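Long-range contacts in deoxyhypusine synthase, putative (Entamoeba histolytica, PDB 7L9R), which probably acts as a deoxyhypusine synthase, an NAD-dependent transferase that carries out the first step of hypusine formation on the translation factor eIF5A: residues 82-90 / 344-352; 95-103 / 127-136. All blocks are in the same frame, centred on the assembly; numbering follows the deposited sequence. Where two conformers were deposited one is given.

The two contacts sit on opposite sides of the chain's centre, about 29 Å apart between centres; they are linked along the chain, strand 87-93 leading into helix 95-99, but do not touch. Interaction 1 is at the start of that strand, where the C-terminal tail 344-352 closes back over the entry to the parallel sheet; interaction 2 follows the end of the strand and brings two helical segments together. Each mixes buried and exposed residues. Their use of arginine differs. In 82-90 / 344-352 two guanidinium groups lie face to face and bond to backbone carbonyls, whereas in 95-103 / 127-136 an arginine pairs with an aspartate and a lysine ammonium meets carbonyls of a short helical segment.

Interaction 1: 82-90 / 344-352; sequences ERLKRCTIY and VTKRFDGKI
The C-terminal tail crosses the entry to strand 87-93, a strand of the six-stranded parallel sheet, and a stacked pair of arginines, R86 and R347, fastens it there. Their guanidinium groups lie flat on one another, centres 3.2 Å apart and planes only 6° from parallel, while the two side chains cross at about a right angle. Each is gripped at its edge by a carbonyl from the other segment. R86 NH1 gives a nearly straight bond, 3.2 Å long, to F348 O, which lies in the guanidinium plane; R347 NH2 bonds C87 O at 3.0 Å. The extended R347 chain, with CG anti to the backbone N (chi1 -177°), carries its head up to the strand, where I89 CD1 lies over the rim of the face opposite R86. The carboxylate of D116 serves both guanidinium groups, as a salt bridge to R347 and a long, weak ion pair to R86, and would offset their charge.

Further along the tail, G350 O accepts from K85 N at 3.0 Å, on a lone pair in the carbonyl plane, and K85 is the centre of an inverse gamma turn. G350 turns with positive phi, its CA against R86 CB at 3.8 Å. An Asx turn at D349 shapes the tail just before I352, whose CD1 rests on K85 CG at 3.8 Å. F348 turns its ring edge to the same residue, with CE2 3.3 Å from K85 O.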
loop_
_atom_site.group_PDB
_atom_site.type_symbol
_atom_site.label_atom_id
_atom_site.label_comp_id
_atom_site.label_asym_id
_atom_site.label_seq_id
_atom_site.Cartn_x
_atom_site.Cartn_y
_atom_site.Cartn_z
ATOM N N GLU B 82 -17.746 -29.396 32.376
ATOM C CA GLU B 82 -19.070 -29.082 31.859
ATOM C C GLU B 82 -19.041 -28.082 30.711
ATOM O O GLU B 82 -20.094 -27.560 30.336
ATOM C CB GLU B 82 -19.959 -28.559 32.992
ATOM N N ARG B 83 -17.870 -27.818 30.136
ATOM C CA ARG B 83 -17.775 -26.872 29.035
ATOM C C ARG B 83 -18.509 -27.397 27.809
ATOM O O ARG B 83 -18.627 -28.609 27.596
ATOM C CB ARG B 83 -16.314 -26.612 28.671
ATOM C CG ARG B 83 -15.500 -25.910 29.737
ATOM C CD ARG B 83 -14.045 -25.822 29.309
ATOM N NE ARG B 83 -13.497 -27.147 29.038
ATOM C CZ ARG B 83 -12.362 -27.376 28.392
ATOM N NH1 ARG B 83 -11.626 -26.386 27.911
ATOM N NH2 ARG B 83 -11.963 -28.632 28.212
ATOM N N LEU B 84 -19.012 -26.466 27.001
ATOM C CA LEU B 84 -19.563 -26.819 25.700
ATOM C C LEU B 84 -18.438 -27.335 24.815
ATOM O O LEU B 84 -17.435 -26.643 24.610
ATOM C CB LEU B 84 -20.246 -25.614 25.061
ATOM C CG LEU B 84 -21.516 -25.128 25.759
ATOM C CD1 LEU B 84 -22.150 -23.996 24.969
ATOM C CD2 LEU B 84 -22.491 -26.281 25.932
ATOM N N LYS B 85 -18.593 -28.554 24.303
ATOM C CA LYS B 85 -17.547 -29.186 23.505
ATOM C C LYS B 85 -17.744 -28.798 22.043
ATOM O O LYS B 85 -18.245 -29.561 21.216
ATOM C CB LYS B 85 -17.556 -30.693 23.713
ATOM C CG LYS B 85 -17.368 -31.104 25.167
ATOM C CD LYS B 85 -16.184 -30.390 25.784
ATOM C CE LYS B 85 -15.840 -30.941 27.162
ATOM N NZ LYS B 85 -16.949 -30.781 28.144
ATOM N N ARG B 86 -17.337 -27.570 21.731
ATOM C CA ARG B 86 -17.447 -27.026 20.386
ATOM C C ARG B 86 -16.392 -25.939 20.214
ATOM O O ARG B 86 -15.598 -25.662 21.118
ATOM C CB ARG B 86 -18.848 -26.474 20.123
ATOM C CG ARG B 86 -19.178 -25.256 20.961
ATOM C CD ARG B 86 -20.560 -24.746 20.640
ATOM N NE ARG B 86 -20.820 -23.461 21.271
ATOM C CZ ARG B 86 -21.873 -22.700 21.005
ATOM N NH1 ARG B 86 -22.788 -23.072 20.125
ATOM N NH2 ARG B 86 -22.002 -21.531 21.628
ATOM N N CYS B 87 -16.394 -25.319 19.041
ATOM C CA CYS B 87 -15.447 -24.264 18.715
ATOM C C CYS B 87 -15.980 -22.932 19.230
ATOM O O CYS B 87 -17.107 -22.546 18.909
ATOM C CB CYS B 87 -15.214 -24.208 17.206
ATOM S SG CYS B 87 -13.989 -22.988 16.682
ATOM N N THR B 88 -15.176 -22.242 20.039
ATOM C CA THR B 88 -15.474 -20.870 20.431
ATOM C C THR B 88 -15.093 -19.946 19.280
ATOM O O THR B 88 -14.043 -20.127 18.657
ATOM C CB THR B 88 -14.713 -20.488 21.705
ATOM O OG1 THR B 88 -15.069 -21.376 22.774
ATOM C CG2 THR B 88 -15.057 -19.069 22.122
ATOM N N ILE B 89 -15.961 -18.990 18.962
ATOM C CA ILE B 89 -15.802 -18.160 17.772
ATOM C C ILE B 89 -15.689 -16.696 18.178
ATOM O O ILE B 89 -16.584 -16.157 18.839
ATOM C CB ILE B 89 -16.957 -18.370 16.778
ATOM C CG1 ILE B 89 -17.039 -19.848 16.385
ATOM C CG2 ILE B 89 -16.775 -17.482 15.558
ATOM C CD1 ILE B 89 -18.061 -20.150 15.324
ATOM N N TYR B 90 -14.608 -16.053 17.735
ATOM C CA TYR B 90 -14.303 -14.659 18.022
ATOM C C TYR B 90 -14.477 -13.851 16.748
ATOM O O TYR B 90 -13.925 -14.213 15.703
ATOM C CB TYR B 90 -12.863 -14.509 18.533
ATOM C CG TYR B 90 -12.597 -15.225 19.834
ATOM C CD1 TYR B 90 -12.364 -16.594 19.863
ATOM C CD2 TYR B 90 -12.580 -14.530 21.038
ATOM C CE1 TYR B 90 -12.132 -17.254 21.059
ATOM C CE2 TYR B 90 -12.347 -15.181 22.238
ATOM C CZ TYR B 90 -12.124 -16.541 22.242
ATOM O OH TYR B 90 -11.892 -17.188 23.433
ATOM N N VAL B 344 -26.610 -20.489 6.426
ATOM C CA VAL B 344 -27.090 -21.805 6.016
ATOM C C VAL B 344 -26.576 -22.940 6.892
ATOM O O VAL B 344 -27.210 -24.007 6.927
ATOM C CB VAL B 344 -26.751 -22.098 4.538
ATOM C CG1 VAL B 344 -27.661 -21.318 3.611
ATOM C CG2 VAL B 344 -25.280 -21.746 4.263
ATOM N N THR B 345 -25.464 -22.784 7.596
ATOM C CA THR B 345 -24.857 -23.887 8.326
ATOM C C THR B 345 -25.324 -23.837 9.774
ATOM O O THR B 345 -25.152 -22.817 10.447
ATOM C CB THR B 345 -23.331 -23.813 8.261
ATOM O OG1 THR B 345 -22.899 -23.893 6.895
ATOM C CG2 THR B 345 -22.719 -24.962 9.044
ATOM N N LYS B 346 -25.915 -24.929 10.250
ATOM C CA LYS B 346 -26.315 -25.013 11.649
ATOM C C LYS B 346 -25.077 -25.115 12.534
ATOM O O LYS B 346 -24.171 -25.910 12.259
ATOM C CB LYS B 346 -27.230 -26.217 11.869
ATOM N N ARG B 347 -25.032 -24.310 13.595
ATOM C CA ARG B 347 -23.896 -24.328 14.508
ATOM C C ARG B 347 -24.060 -25.448 15.528
ATOM O O ARG B 347 -25.120 -25.587 16.147
ATOM C CB ARG B 347 -23.741 -22.984 15.223
ATOM C CG ARG B 347 -22.527 -22.948 16.133
ATOM C CD ARG B 347 -22.298 -21.602 16.811
ATOM N NE ARG B 347 -21.097 -21.678 17.636
ATOM C CZ ARG B 347 -20.761 -20.815 18.584
ATOM N NH1 ARG B 347 -21.499 -19.751 18.850
ATOM N NH2 ARG B 347 -19.673 -21.048 19.310
ATOM N N PHE B 348 -23.012 -26.254 15.686
ATOM C CA PHE B 348 -23.032 -27.324 16.671
ATOM C C PHE B 348 -23.236 -26.747 18.065
ATOM O O PHE B 348 -22.606 -25.753 18.443
ATOM C CB PHE B 348 -21.732 -28.126 16.606
ATOM C CG PHE B 348 -21.716 -29.333 17.503
ATOM C CD1 PHE B 348 -22.713 -30.294 17.410
ATOM C CD2 PHE B 348 -20.698 -29.515 18.429
ATOM C CE1 PHE B 348 -22.699 -31.417 18.232
ATOM C CE2 PHE B 348 -20.674 -30.628 19.252
ATOM C CZ PHE B 348 -21.678 -31.582 19.156
ATOM N N ASP B 349 -24.124 -27.379 18.836
ATOM C CA ASP B 349 -24.466 -26.835 20.144
ATOM C C ASP B 349 -23.474 -27.224 21.230
ATOM O O ASP B 349 -23.550 -26.677 22.336
ATOM C CB ASP B 349 -25.881 -27.261 20.551
ATOM C CG ASP B 349 -26.030 -28.761 20.709
ATOM O OD1 ASP B 349 -25.062 -29.506 20.449
ATOM O OD2 ASP B 349 -27.127 -29.198 21.114
ATOM N N GLY B 350 -22.550 -28.138 20.947
ATOM C CA GLY B 350 -21.549 -28.522 21.915
ATOM C C GLY B 350 -22.018 -29.494 22.970
ATOM O O GLY B 350 -21.215 -29.876 23.833
ATOM N N LYS B 351 -23.286 -29.906 22.936
ATOM C CA LYS B 351 -23.828 -30.855 23.900
ATOM C C LYS B 351 -23.540 -32.267 23.397
ATOM O O LYS B 351 -24.089 -32.700 22.379
ATOM C CB LYS B 351 -25.324 -30.621 24.101
ATOM N N ILE B 352 -22.678 -32.982 24.112
ATOM C CA ILE B 352 -22.263 -34.315 23.704
ATOM C C ILE B 352 -22.753 -35.342 24.709
ATOM O O ILE B 352 -22.788 -36.539 24.422
ATOM C CB ILE B 352 -20.739 -34.405 23.561
ATOM C CG1 ILE B 352 -20.069 -34.057 24.894
ATOM C CG2 ILE B 352 -20.254 -33.478 22.454
ATOM C CD1 ILE B 352 -18.694 -34.676 25.072
ATOM O OXT ILE B 352 -23.103 -34.995 25.837
#

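Interaction 2: 95-103 / 127-136; sequences SEMMTSGLR and TDIMKCFGNM
This contact packs the helical connection of a beta-alpha-beta crossover against the helix that follows it. Strand 87-93, helices 95-99 and 102-111 and the adjacent parallel strand 117-120 form the crossover; the helical segment 95-103 meets helix 124-130 and the turn after it. A salt bridge and a lysine on backbone carbonyls carry it. R103 NE meets D128 OD1 at 2.7 Å, nearly along the C-O axis of the carboxylate, with the two flat groups turned 71° apart. R103 NH2 adds weak bonds to the same oxygen and to D128 O. Backbone nitrogens of V206 and I207 also bond the carboxylate of D128, holding it in place for the arginine.

K131 slides past R103 in the opposite direction, its CB over the centre of the guanidinium face. Extended beyond CG, it brings NZ to the carbonyls of 95-103, bonding M98 O at 2.9 Å and, weakly, T99 O; the carbonyls there would favour its positive charge. S100 OG caps the next helix by accepting from L102 N.

The T127 methyl CG2 packs on the M98 carbonyl, 3.6 Å from M98 O. A water links R103 to K131, accepting from R103 NH1 at 2.8 Å and donating to K131 O.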
loop_
_atom_site.group_PDB
_atom_site.type_symbol
_atom_site.label_atom_id
_atom_site.label_comp_id
_atom_site.label_asym_id
_atom_site.label_seq_id
_atom_site.Cartn_x
_atom_site.Cartn_y
_atom_site.Cartn_z
ATOM N N SER B 95 -14.222 -0.135 13.634
ATOM C CA SER B 95 -15.267 0.873 13.703
ATOM C C SER B 95 -15.747 1.272 12.311
ATOM O O SER B 95 -16.926 1.599 12.129
ATOM C CB SER B 95 -14.735 2.083 14.480
ATOM O OG SER B 95 -15.492 3.249 14.226
ATOM N N GLU B 96 -14.857 1.223 11.310
ATOM C CA GLU B 96 -15.246 1.560 9.941
ATOM C C GLU B 96 -16.288 0.586 9.400
ATOM O O GLU B 96 -17.196 0.991 8.666
ATOM C CB GLU B 96 -14.009 1.596 9.032
ATOM C CG GLU B 96 -14.293 2.000 7.578
ATOM C CD GLU B 96 -13.326 1.369 6.565
ATOM O OE1 GLU B 96 -12.842 0.241 6.814
ATOM O OE2 GLU B 96 -13.071 1.988 5.503
ATOM N N MET B 97 -16.166 -0.705 9.728
ATOM C CA MET B 97 -17.191 -1.665 9.321
ATOM C C MET B 97 -18.543 -1.335 9.943
ATOM O O MET B 97 -19.587 -1.526 9.304
ATOM C CB MET B 97 -16.797 -3.094 9.697
ATOM C CG MET B 97 -15.326 -3.375 9.763
ATOM S SD MET B 97 -14.682 -4.187 8.306
ATOM C CE MET B 97 -14.918 -2.945 7.049
ATOM N N MET B 98 -18.548 -0.876 11.202
ATOM C CA MET B 98 -19.805 -0.524 11.857
ATOM C C MET B 98 -20.508 0.616 11.135
ATOM O O MET B 98 -21.745 0.705 11.160
ATOM C CB MET B 98 -19.551 -0.141 13.314
ATOM C CG MET B 98 -19.642 -1.291 14.295
ATOM S SD MET B 98 -21.342 -1.827 14.567
ATOM C CE MET B 98 -21.209 -2.489 16.222
ATOM N N THR B 99 -19.738 1.499 10.494
ATOM C CA THR B 99 -20.320 2.605 9.740
ATOM C C THR B 99 -20.990 2.118 8.462
ATOM O O THR B 99 -21.946 2.741 7.982
ATOM C CB THR B 99 -19.238 3.641 9.434
ATOM O OG1 THR B 99 -18.694 4.132 10.672
ATOM C CG2 THR B 99 -19.805 4.803 8.641
ATOM N N SER B 100 -20.514 1.013 7.898
ATOM C CA SER B 100 -21.121 0.452 6.707
ATOM C C SER B 100 -22.350 -0.370 7.082
ATOM O O SER B 100 -22.690 -0.534 8.259
ATOM C CB SER B 100 -20.115 -0.419 5.966
ATOM O OG SER B 100 -20.046 -1.698 6.571
ATOM N N GLY B 101 -22.999 -0.935 6.066
ATOM C CA GLY B 101 -24.120 -1.823 6.305
ATOM C C GLY B 101 -23.757 -3.119 6.997
ATOM O O GLY B 101 -24.663 -3.866 7.382
ATOM N N LEU B 102 -22.460 -3.407 7.153
ATOM C CA LEU B 102 -22.042 -4.596 7.887
ATOM C C LEU B 102 -22.560 -4.604 9.313
ATOM O O LEU B 102 -22.675 -5.682 9.913
ATOM C CB LEU B 102 -20.523 -4.704 7.927
ATOM C CG LEU B 102 -19.808 -5.248 6.697
ATOM C CD1 LEU B 102 -18.301 -5.256 6.967
ATOM C CD2 LEU B 102 -20.316 -6.624 6.359
ATOM N N ARG B 103 -22.845 -3.427 9.872
ATOM C CA ARG B 103 -23.426 -3.332 11.207
ATOM C C ARG B 103 -24.635 -4.246 11.358
ATOM O O ARG B 103 -24.803 -4.910 12.387
ATOM C CB ARG B 103 -23.813 -1.881 11.487
ATOM C CG ARG B 103 -24.416 -1.638 12.844
ATOM C CD ARG B 103 -25.904 -1.508 12.755
ATOM N NE ARG B 103 -26.468 -0.953 13.975
ATOM C CZ ARG B 103 -27.690 -0.452 14.062
ATOM N NH1 ARG B 103 -28.503 -0.431 13.016
ATOM N NH2 ARG B 103 -28.106 0.043 15.224
ATOM N N THR B 127 -21.192 4.246 17.100
ATOM C CA THR B 127 -21.845 4.177 15.796
ATOM C C THR B 127 -23.090 3.300 15.852
ATOM O O THR B 127 -24.132 3.660 15.293
ATOM C CB THR B 127 -20.856 3.649 14.759
ATOM O OG1 THR B 127 -19.724 4.519 14.719
ATOM C CG2 THR B 127 -21.481 3.561 13.367
ATOM N N ASP B 128 -22.999 2.156 16.540
ATOM C CA ASP B 128 -24.146 1.263 16.676
ATOM C C ASP B 128 -25.297 1.964 17.389
ATOM O O ASP B 128 -26.458 1.863 16.964
ATOM C CB ASP B 128 -23.707 0.001 17.422
ATOM C CG ASP B 128 -24.795 -1.066 17.503
ATOM O OD1 ASP B 128 -25.439 -1.363 16.469
ATOM O OD2 ASP B 128 -24.978 -1.634 18.606
ATOM N N ILE B 129 -24.978 2.719 18.448
ATOM C CA ILE B 129 -25.971 3.520 19.161
ATOM C C ILE B 129 -26.516 4.624 18.262
ATOM O O ILE B 129 -27.731 4.854 18.197
ATOM C CB ILE B 129 -25.354 4.110 20.443
ATOM C CG1 ILE B 129 -24.983 3.007 21.434
ATOM C CG2 ILE B 129 -26.288 5.140 21.078
ATOM C CD1 ILE B 129 -24.144 3.501 22.604
ATOM N N MET B 130 -25.619 5.336 17.574
ATOM C CA MET B 130 -26.016 6.473 16.749
ATOM C C MET B 130 -27.011 6.060 15.670
ATOM O O MET B 130 -27.971 6.788 15.389
ATOM C CB MET B 130 -24.768 7.105 16.127
ATOM C CG MET B 130 -25.023 8.349 15.307
ATOM S SD MET B 130 -23.503 9.097 14.670
ATOM C CE MET B 130 -22.451 9.040 16.116
ATOM N N LYS B 131 -26.815 4.884 15.070
ATOM C CA LYS B 131 -27.710 4.423 14.017
ATOM C C LYS B 131 -29.107 4.089 14.521
ATOM O O LYS B 131 -30.017 3.950 13.699
ATOM C CB LYS B 131 -27.118 3.203 13.308
ATOM C CG LYS B 131 -25.954 3.543 12.398
ATOM C CD LYS B 131 -25.430 2.322 11.677
ATOM C CE LYS B 131 -24.555 2.730 10.496
ATOM N NZ LYS B 131 -24.060 1.563 9.706
ATOM N N CYS B 132 -29.312 3.973 15.836
ATOM C CA CYS B 132 -30.661 3.779 16.355
ATOM C C CYS B 132 -31.467 5.070 16.386
ATOM O O CYS B 132 -32.698 5.012 16.473
ATOM C CB CYS B 132 -30.616 3.183 17.764
ATOM S SG CYS B 132 -29.920 1.523 17.880
ATOM N N PHE B 133 -30.808 6.226 16.317
ATOM C CA PHE B 133 -31.484 7.513 16.418
ATOM C C PHE B 133 -31.741 8.166 15.069
ATOM O O PHE B 133 -32.751 8.861 14.913
ATOM C CB PHE B 133 -30.661 8.473 17.287
ATOM C CG PHE B 133 -30.361 7.937 18.662
ATOM C CD1 PHE B 133 -31.304 7.187 19.352
ATOM C CD2 PHE B 133 -29.136 8.170 19.259
ATOM C CE1 PHE B 133 -31.028 6.684 20.617
ATOM C CE2 PHE B 133 -28.856 7.676 20.525
ATOM C CZ PHE B 133 -29.799 6.931 21.203
ATOM N N GLY B 134 -30.865 7.952 14.092
ATOM C CA GLY B 134 -31.027 8.545 12.777
ATOM C C GLY B 134 -30.156 7.824 11.776
ATOM O O GLY B 134 -29.352 6.957 12.126
ATOM N N ASN B 135 -30.319 8.202 10.514
ATOM C CA ASN B 135 -29.607 7.566 9.413
ATOM C C ASN B 135 -28.475 8.478 8.959
ATOM O O ASN B 135 -28.711 9.635 8.594
ATOM C CB ASN B 135 -30.559 7.241 8.262
ATOM C CG ASN B 135 -31.599 6.199 8.646
ATOM O OD1 ASN B 135 -31.318 4.997 8.656
ATOM N ND2 ASN B 135 -32.805 6.654 8.970
ATOM N N MET B 136 -27.252 7.954 8.992
ATOM C CA MET B 136 -26.069 8.706 8.598
ATOM C C MET B 136 -25.931 8.693 7.077
ATOM O O MET B 136 -25.766 7.628 6.472
ATOM C CB MET B 136 -24.833 8.103 9.262
ATOM C CG MET B 136 -25.084 7.627 10.694
ATOM S SD MET B 136 -23.641 6.912 11.517
ATOM C CE MET B 136 -22.944 5.907 10.213
HETATM O O HOH W 1 -30.779 1.108 13.555
#